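Long-range contacts in beta-N-acetylglucosaminidase-like protein Glycoside hydrolase family 20 (Flavobacterium johnsoniae, PDB 6YHH), which probably removes N-acetylglucosamine units from chitin-derived oligosaccharides, as a family 20 beta-N-acetylhexosaminidase: residues Arg155-Val160 with Asp204-Thr209; Pro196-Leu201 with Thr242-Ile247. All blocks are in the same frame, centred on the assembly; numbering follows the deposited sequence.

In the fold
Both contacts belong to the TIM-barrel catalytic domain of the family 20 hydrolase, and both are partly buried. Contact 1 joins two loops, the one between strand 146-152 and helix 160-172 and the one leading into helix 210-222, and combines an oblique pair of aromatic rings with one hydroxyl-carbonyl hydrogen bond. Contact 2 lies farther out, about 31 Å from the chain centre against 19 Å, and sets helix 197-202 beside the end of helix 238-243, with a lysine and two waters bridging the polar side. The centres of contact 1 and contact 2 are about 16 Å apart. Helix 197-202 runs almost directly into the loop used by contact 1, and I199 CG2 meets Y207 CE1 at 3.5 Å.

Contact 1. Residues Arg155-Val160 with Asp204-Thr209; sequences RHFQPV and DGLYYT
With CG of F157 turned opposite its backbone N (chi1 177°) and that of Y208 opposite its carbonyl carbon (chi1 -53°), the two rings meet between the loops. Their planes are inclined at 47° and their centroids lie 4.8 Å apart, an oblique pairing in which F157 CE1 sits over the centre of one Y208 face, 3.5 Å from Y208 CZ. One face of the F157 ring lies against the other loop's backbone: L206 C is over its centre and Y207 N nearer the rim, while L206 CB packs 3.9 Å from F157 CG. At the edge of the Y208 ring, V160 CG2 comes within 4.3 Å of Y208 CD1. The phenol reaches past F157 to the next carbonyl, Y208 OH donating to Q158 O over 2.6 Å, in the carbonyl plane and on a lone pair. W180 also meets the Y208 ring, and I213 of helix 210-222 touches its side chain. The contact thus joins two loops of the barrel domain, each leading into a helix. Its chemistry is mainly apolar, but the short bond from Y208 OH satisfies a main-chain carbonyl beside the aromatic packing and ties the position of the buried phenol to the backbone at Q158.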
ATOM      1  N   ARG A 155       6.852 -11.437  14.694  1.00  7.01           N
ATOM      2  CA  ARG A 155       5.569 -11.460  15.371  1.00  7.35           C
ATOM      3  C   ARG A 155       4.418 -11.308  14.340  1.00  7.36           C
ATOM      4  O   ARG A 155       3.545 -12.134  14.241  1.00  7.77           O
ATOM      5  CB  ARG A 155       5.515 -10.381  16.444  1.00  7.17           C
ATOM      6  CG  ARG A 155       6.204 -10.787  17.754  1.00  7.08           C
ATOM      7  CD  ARG A 155       7.590 -11.352  17.607  1.00  7.38           C
ATOM      8  NE  ARG A 155       8.188 -11.674  18.928  1.00  7.36           N
ATOM      9  CZ  ARG A 155       8.694 -10.785  19.759  1.00  7.29           C
ATOM     10  NH1 ARG A 155       8.796  -9.488  19.429  1.00  7.94           N
ATOM     11  NH2 ARG A 155       9.026 -11.133  20.974  1.00  7.44           N
ATOM     12  N   HIS A 156       4.467 -10.263  13.555  1.00  7.05           N
ATOM     13  CA  HIS A 156       3.727 -10.113  12.315  1.00  7.30           C
ATOM     14  C   HIS A 156       4.691  -9.878  11.178  1.00  7.57           C
ATOM     15  O   HIS A 156       5.451  -8.943  11.178  1.00  7.29           O
ATOM     16  CB  HIS A 156       2.736  -8.930  12.291  1.00  7.66           C
ATOM     17  CG  HIS A 156       1.460  -9.191  13.036  1.00  7.99           C
ATOM     18  ND1 HIS A 156       1.361  -9.041  14.400  1.00  8.39           N
ATOM     19  CD2 HIS A 156       0.255  -9.651  12.621  1.00  9.33           C
ATOM     20  CE1 HIS A 156       0.133  -9.352  14.787  1.00  8.46           C
ATOM     21  NE2 HIS A 156      -0.557  -9.717  13.736  1.00  8.46           N
ATOM     22  N   PHE A 157       4.627 -10.786  10.217  1.00  6.93           N
ATOM     23  CA  PHE A 157       5.436 -10.699   9.028  1.00  7.48           C
ATOM     24  C   PHE A 157       5.107  -9.393   8.338  1.00  7.30           C
ATOM     25  O   PHE A 157       3.899  -9.018   8.172  1.00  8.53           O
ATOM     26  CB  PHE A 157       5.264 -11.907   8.136  1.00  7.84           C
ATOM     27  CG  PHE A 157       6.033 -11.837   6.842  1.00  7.77           C
ATOM     28  CD1 PHE A 157       7.424 -11.991   6.870  1.00  7.89           C
ATOM     29  CD2 PHE A 157       5.400 -11.678   5.601  1.00  8.28           C
ATOM     30  CE1 PHE A 157       8.186 -11.899   5.743  1.00  8.31           C
ATOM     31  CE2 PHE A 157       6.183 -11.599   4.450  1.00  8.50           C
ATOM     32  CZ  PHE A 157       7.575 -11.769   4.515  1.00  8.17           C
ATOM     33  N   GLN A 158       6.154  -8.728   7.879  1.00  7.83           N
ATOM     34  CA  GLN A 158       6.016  -7.479   7.139  1.00  8.27           C
ATOM     35  C   GLN A 158       6.552  -7.695   5.713  1.00  8.70           C
ATOM     36  O   GLN A 158       7.775  -7.825   5.502  1.00  8.28           O
ATOM     37  CB  GLN A 158       6.753  -6.361   7.796  1.00  8.85           C
ATOM     38  CG  GLN A 158       6.434  -6.181   9.276  1.00  8.74           C
ATOM     39  CD  GLN A 158       4.997  -5.746   9.500  1.00  8.40           C
ATOM     40  OE1 GLN A 158       4.431  -5.023   8.737  1.00  8.21           O
ATOM     41  NE2 GLN A 158       4.431  -6.253  10.569  1.00  8.67           N
ATOM     42  N   PRO A 159       5.653  -7.712   4.741  1.00  8.25           N
ATOM     43  CA  PRO A 159       6.074  -8.021   3.355  1.00  8.70           C
ATOM     44  C   PRO A 159       7.085  -6.986   2.778  1.00  9.32           C
ATOM     45  O   PRO A 159       7.296  -5.894   3.308  1.00  8.31           O
ATOM     46  CB  PRO A 159       4.763  -7.968   2.573  1.00  8.78           C
ATOM     47  CG  PRO A 159       3.773  -8.435   3.539  1.00  9.81           C
ATOM     48  CD  PRO A 159       4.190  -7.626   4.794  1.00  9.92           C
ATOM     49  N   VAL A 160       7.675  -7.411   1.651  1.00  8.78           N
ATOM     50  CA  VAL A 160       8.665  -6.605   0.958  1.00  8.45           C
ATOM     51  C   VAL A 160       8.221  -5.184   0.805  1.00  8.29           C
ATOM     52  O   VAL A 160       9.044  -4.249   1.003  1.00  9.08           O
ATOM     53  CB  VAL A 160       9.005  -7.248  -0.391  1.00  8.88           C
ATOM     54  CG1 VAL A 160       9.734  -6.271  -1.278  1.00  9.13           C
ATOM     55  CG2 VAL A 160       9.745  -8.545  -0.182  1.00  8.94           C
ATOM     56  N   ASP A 204       5.028 -20.619   8.638  1.00 10.12           N
ATOM     57  CA  ASP A 204       3.643 -20.532   8.101  1.00 12.31           C
ATOM     58  C   ASP A 204       3.656 -20.069   6.643  1.00 11.43           C
ATOM     59  O   ASP A 204       2.670 -19.562   6.111  1.00 12.57           O
ATOM     60  CB  ASP A 204       2.759 -19.563   8.923  1.00 13.10           C
ATOM     61  CG  ASP A 204       2.564 -19.985  10.343  1.00 13.94           C
ATOM     62  OD1 ASP A 204       2.214 -21.161  10.592  1.00 13.28           O
ATOM     63  OD2 ASP A 204       2.741 -19.094  11.237  1.00 16.17           O
ATOM     64  N   GLY A 205       4.765 -20.282   5.968  1.00 10.27           N
ATOM     65  CA  GLY A 205       4.904 -19.793   4.574  1.00 10.81           C
ATOM     66  C   GLY A 205       5.193 -18.346   4.374  1.00 10.38           C
ATOM     67  O   GLY A 205       5.178 -17.900   3.224  1.00 12.03           O
ATOM     68  N   LEU A 206       5.487 -17.646   5.481  1.00  9.43           N
ATOM     69  CA  LEU A 206       5.680 -16.173   5.476  1.00 10.09           C
ATOM     70  C   LEU A 206       7.175 -15.939   5.740  1.00  9.79           C
ATOM     71  O   LEU A 206       7.670 -16.222   6.842  1.00  8.39           O
ATOM     72  CB  LEU A 206       4.828 -15.570   6.581  1.00 11.72           C
ATOM     73  CG  LEU A 206       3.339 -15.686   6.439  1.00 13.03           C
ATOM     74  CD1 LEU A 206       2.636 -15.166   7.669  1.00 15.84           C
ATOM     75  CD2 LEU A 206       2.872 -14.969   5.197  1.00 15.85           C
ATOM     76  N   TYR A 207       7.916 -15.484   4.708  1.00 10.13           N
ATOM     77  CA  TYR A 207       9.341 -15.326   4.783  1.00  9.50           C
ATOM     78  C   TYR A 207       9.851 -14.530   3.598  1.00  9.24           C
ATOM     79  O   TYR A 207       9.149 -14.383   2.600  1.00  9.27           O
ATOM     80  CB  TYR A 207      10.121 -16.698   4.891  1.00 11.36           C
ATOM     81  CG  TYR A 207       9.917 -17.587   3.664  1.00 12.37           C
ATOM     82  CD1 TYR A 207       8.788 -18.422   3.583  1.00 13.49           C
ATOM     83  CD2 TYR A 207      10.803 -17.602   2.646  1.00 13.36           C
ATOM     84  CE1 TYR A 207       8.553 -19.197   2.462  1.00 15.68           C
ATOM     85  CE2 TYR A 207      10.579 -18.396   1.515  1.00 15.06           C
ATOM     86  CZ  TYR A 207       9.488 -19.190   1.451  1.00 16.30           C
ATOM     87  OH  TYR A 207       9.302 -19.998   0.355  1.00 16.82           O
ATOM     88  N   TYR A 208      11.052 -14.012   3.768  1.00  8.45           N
ATOM     89  CA  TYR A 208      11.748 -13.332   2.679  1.00  8.60           C
ATOM     90  C   TYR A 208      12.643 -14.326   1.944  1.00  8.90           C
ATOM     91  O   TYR A 208      13.385 -15.099   2.577  1.00 10.27           O
ATOM     92  CB  TYR A 208      12.634 -12.267   3.161  1.00  8.80           C
ATOM     93  CG  TYR A 208      11.913 -11.267   4.077  1.00  8.38           C
ATOM     94  CD1 TYR A 208      11.065 -10.316   3.549  1.00  8.37           C
ATOM     95  CD2 TYR A 208      12.131 -11.277   5.447  1.00  8.77           C
ATOM     96  CE1 TYR A 208      10.391  -9.433   4.412  1.00  8.05           C
ATOM     97  CE2 TYR A 208      11.511 -10.360   6.286  1.00  8.13           C
ATOM     98  CZ  TYR A 208      10.685  -9.426   5.739  1.00  7.86           C
ATOM     99  OH  TYR A 208      10.064  -8.523   6.620  1.00  7.75           O
ATOM    100  N   THR A 209      12.535 -14.333   0.619  1.00  8.85           N
ATOM    101  CA  THR A 209      13.470 -15.169  -0.143  1.00  8.90           C
ATOM    102  C   THR A 209      14.861 -14.580  -0.075  1.00  8.80           C
ATOM    103  O   THR A 209      15.063 -13.418   0.194  1.00  9.46           O
ATOM    104  CB  THR A 209      13.059 -15.363  -1.613  1.00  8.45           C
ATOM    105  OG1 THR A 209      13.267 -14.129  -2.346  1.00  8.77           O
ATOM    106  CG2 THR A 209      11.671 -15.803  -1.755  1.00  9.63           C
TER

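Contact 2. Residues Pro196-Leu201 with Thr242-Ile247; sequences PKLIEL and TAYPEI
T242 opens the contact with its methyl: CG2, anti to the backbone N, lies 3.4 Å from L201 O, while OG1 is bonded to S238 O one turn back in its own helix. A243 follows at the closest backbone approach, its CA 5.3 Å from that of K197. Its methyl points into the neighbouring helix, where A243 CB meets L198 CD2 at 3.7 Å and also packs against K197 O and CB. The carbonyl of A243, at the end of helix 238-243, is taken by the lysine: K197 NZ donates to A243 O over 3.0 Å, nearly in line with the C=O bond (161°). A bend at chi3 (-69°) in the otherwise extended lysine chain carries the ammonium there. Y244, the first residue to leave helical geometry, brings its ring up to two side chains of the other helix. L198 CG approaches its edge near the ring plane, and K197 CE comes up obliquely, 3.8 Å from Y244 CE1. The Y244 hydroxyl is bonded to H195 ND1 and shares a water with K197 N. Beyond P245, E246 does not meet K197 directly; a second water accepts from K197 NZ and donates to E246 OE1, which also forms a salt bridge with K290. The opposite charges of K197 and E246 would probably favour this bridge. I247 turns to helix 289-302, touching K290 and T291. L298 and I294 of that helix are touched by L198 and Y244, while strand 187-188 meets L198 through W188, so the joint between helices 197-202 and 238-243 packs against helix 289-302 and this short strand.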
ATOM      1  N   PRO A 196      15.935 -26.419   5.180  1.00 13.00           N
ATOM      2  CA  PRO A 196      14.562 -26.130   4.759  1.00 12.12           C
ATOM      3  C   PRO A 196      13.482 -26.315   5.769  1.00 11.86           C
ATOM      4  O   PRO A 196      12.412 -25.693   5.637  1.00 12.00           O
ATOM      5  CB  PRO A 196      14.356 -27.069   3.561  1.00 12.42           C
ATOM      6  CG  PRO A 196      15.217 -28.208   3.927  1.00 13.17           C
ATOM      7  CD  PRO A 196      16.510 -27.549   4.365  1.00 13.11           C
ATOM      8  N   LYS A 197      13.716 -27.095   6.813  1.00 11.23           N
ATOM      9  CA  LYS A 197      12.739 -27.289   7.829  1.00 11.33           C
ATOM     10  C   LYS A 197      12.362 -25.961   8.519  1.00 10.60           C
ATOM     11  O   LYS A 197      11.260 -25.828   9.047  1.00 10.56           O
ATOM     12  CB  LYS A 197      13.172 -28.264   8.865  1.00 13.66           C
ATOM     13  CG  LYS A 197      13.126 -29.729   8.351  1.00 14.91           C
ATOM     14  CD  LYS A 197      13.327 -30.752   9.483  1.00 16.45           C
ATOM     15  CE  LYS A 197      14.711 -30.816  10.108  1.00 17.83           C
ATOM     16  NZ  LYS A 197      14.771 -31.531  11.419  1.00 20.15           N
ATOM     17  N   LEU A 198      13.288 -25.031   8.533  1.00 10.19           N
ATOM     18  CA  LEU A 198      12.950 -23.712   9.170  1.00 10.39           C
ATOM     19  C   LEU A 198      11.840 -22.980   8.399  1.00 12.06           C
ATOM     20  O   LEU A 198      10.992 -22.317   9.026  1.00 12.64           O
ATOM     21  CB  LEU A 198      14.192 -22.867   9.290  1.00 10.50           C
ATOM     22  CG  LEU A 198      15.150 -23.285  10.412  1.00  9.75           C
ATOM     23  CD1 LEU A 198      16.526 -22.738  10.167  1.00  9.72           C
ATOM     24  CD2 LEU A 198      14.630 -22.930  11.828  1.00 10.58           C
ATOM     25  N   ILE A 199      11.822 -23.150   7.100  1.00 11.33           N
ATOM     26  CA  ILE A 199      10.731 -22.581   6.266  1.00 13.15           C
ATOM     27  C   ILE A 199       9.479 -23.458   6.361  1.00 12.91           C
ATOM     28  O   ILE A 199       8.343 -22.998   6.503  1.00 12.58           O
ATOM     29  CB  ILE A 199      11.206 -22.334   4.818  1.00 15.27           C
ATOM     30  CG1 ILE A 199      12.280 -21.269   4.832  1.00 16.93           C
ATOM     31  CG2 ILE A 199      10.003 -21.965   3.936  1.00 16.56           C
ATOM     32  CD1 ILE A 199      11.821 -19.945   5.485  1.00 16.68           C
ATOM     33  N   GLU A 200       9.666 -24.784   6.178  1.00 11.75           N
ATOM     34  CA  GLU A 200       8.556 -25.673   6.167  1.00 12.27           C
ATOM     35  C   GLU A 200       7.742 -25.661   7.436  1.00 11.36           C
ATOM     36  O   GLU A 200       6.470 -25.632   7.394  1.00 13.41           O
ATOM     37  CB  GLU A 200       9.079 -27.111   5.937  1.00 13.47           C
ATOM     38  CG  GLU A 200       7.990 -28.147   5.750  1.00 16.38           C
ATOM     39  CD  GLU A 200       8.473 -29.612   5.981  1.00 19.76           C
ATOM     40  OE1 GLU A 200       9.653 -29.933   6.316  1.00 20.39           O
ATOM     41  OE2 GLU A 200       7.579 -30.481   5.831  1.00 23.04           O
ATOM     42  N   LEU A 201       8.436 -25.683   8.559  1.00 11.05           N
ATOM     43  CA  LEU A 201       7.843 -25.946   9.863  1.00 12.07           C
ATOM     44  C   LEU A 201       7.756 -24.714  10.769  1.00 12.07           C
ATOM     45  O   LEU A 201       7.039 -24.760  11.746  1.00 13.51           O
ATOM     46  CB  LEU A 201       8.630 -27.027  10.599  1.00 12.81           C
ATOM     47  CG  LEU A 201       8.667 -28.404   9.897  1.00 12.79           C
ATOM     48  CD1 LEU A 201       9.482 -29.343  10.731  1.00 14.51           C
ATOM     49  CD2 LEU A 201       7.259 -28.935   9.625  1.00 15.97           C
ATOM     50  N   THR A 242      10.951 -25.725  16.821  1.00 12.29           N
ATOM     51  CA  THR A 242       9.926 -26.458  16.078  1.00 11.91           C
ATOM     52  C   THR A 242      10.566 -27.225  14.889  1.00 13.04           C
ATOM     53  O   THR A 242      10.198 -28.370  14.622  1.00 14.67           O
ATOM     54  CB  THR A 242       8.821 -25.474  15.597  1.00 12.72           C
ATOM     55  OG1 THR A 242       8.239 -24.858  16.719  1.00 11.79           O
ATOM     56  CG2 THR A 242       7.767 -26.189  14.772  1.00 14.33           C
ATOM     57  N   ALA A 243      11.504 -26.593  14.193  1.00 11.85           N
ATOM     58  CA  ALA A 243      12.243 -27.225  13.115  1.00 12.01           C
ATOM     59  C   ALA A 243      13.346 -28.208  13.616  1.00 12.31           C
ATOM     60  O   ALA A 243      13.511 -29.309  13.036  1.00 14.72           O
ATOM     61  CB  ALA A 243      12.919 -26.177  12.247  1.00 12.47           C
ATOM     62  N   TYR A 244      14.062 -27.825  14.669  1.00 12.05           N
ATOM     63  CA  TYR A 244      15.223 -28.584  15.213  1.00 12.10           C
ATOM     64  C   TYR A 244      15.037 -28.860  16.712  1.00 11.33           C
ATOM     65  O   TYR A 244      15.764 -28.337  17.535  1.00 13.32           O
ATOM     66  CB  TYR A 244      16.534 -27.828  14.937  1.00 12.33           C
ATOM     67  CG  TYR A 244      16.908 -27.839  13.449  1.00 14.24           C
ATOM     68  CD1 TYR A 244      17.406 -29.014  12.877  1.00 15.32           C
ATOM     69  CD2 TYR A 244      16.717 -26.779  12.629  1.00 13.08           C
ATOM     70  CE1 TYR A 244      17.745 -29.072  11.548  1.00 17.50           C
ATOM     71  CE2 TYR A 244      17.014 -26.848  11.285  1.00 15.11           C
ATOM     72  CZ  TYR A 244      17.576 -27.978  10.754  1.00 15.75           C
ATOM     73  OH  TYR A 244      17.892 -28.085   9.394  1.00 17.81           O
ATOM     74  N   PRO A 245      14.051 -29.678  17.093  1.00 12.39           N
ATOM     75  CA  PRO A 245      13.798 -29.928  18.546  1.00 12.11           C
ATOM     76  C   PRO A 245      14.968 -30.543  19.257  1.00 14.74           C
ATOM     77  O   PRO A 245      15.106 -30.403  20.473  1.00 13.75           O
ATOM     78  CB  PRO A 245      12.610 -30.888  18.582  1.00 14.34           C
ATOM     79  CG  PRO A 245      12.507 -31.484  17.176  1.00 14.62           C
ATOM     80  CD  PRO A 245      13.095 -30.438  16.222  1.00 14.23           C
ATOM     81  N   GLU A 246      15.859 -31.170  18.478  1.00 13.42           N
ATOM     82  CA  GLU A 246      16.973 -31.895  19.106  1.00 15.48           C
ATOM     83  C   GLU A 246      18.053 -30.994  19.709  1.00 15.31           C
ATOM     84  O   GLU A 246      18.823 -31.451  20.539  1.00 15.61           O
ATOM     85  CB  GLU A 246      17.569 -32.901  18.095  1.00 16.79           C
ATOM     86  CG  GLU A 246      18.302 -32.253  16.941  1.00 19.58           C
ATOM     87  CD  GLU A 246      17.438 -31.974  15.696  1.00 20.70           C
ATOM     88  OE1 GLU A 246      18.072 -31.960  14.610  1.00 24.28           O
ATOM     89  OE2 GLU A 246      16.192 -31.782  15.816  1.00 20.08           O
ATOM     90  N   ILE A 247      18.058 -29.690  19.383  1.00 13.74           N
ATOM     91  CA  ILE A 247      18.960 -28.755  20.037  1.00 14.12           C
ATOM     92  C   ILE A 247      18.266 -27.901  21.092  1.00 12.28           C
ATOM     93  O   ILE A 247      18.870 -26.915  21.584  1.00 13.31           O
ATOM     94  CB  ILE A 247      19.680 -27.882  19.003  1.00 14.04           C
ATOM     95  CG1 ILE A 247      18.727 -26.974  18.239  1.00 14.12           C
ATOM     96  CG2 ILE A 247      20.498 -28.761  18.040  1.00 13.52           C
ATOM     97  CD1 ILE A 247      19.394 -25.952  17.324  1.00 15.35           C
TER
HETATM   98  O   HOH W   1      16.159 -28.606   7.468  1.00 14.10           O
HETATM   99  O   HOH W   2      17.147 -32.532  12.178  1.00 26.17           O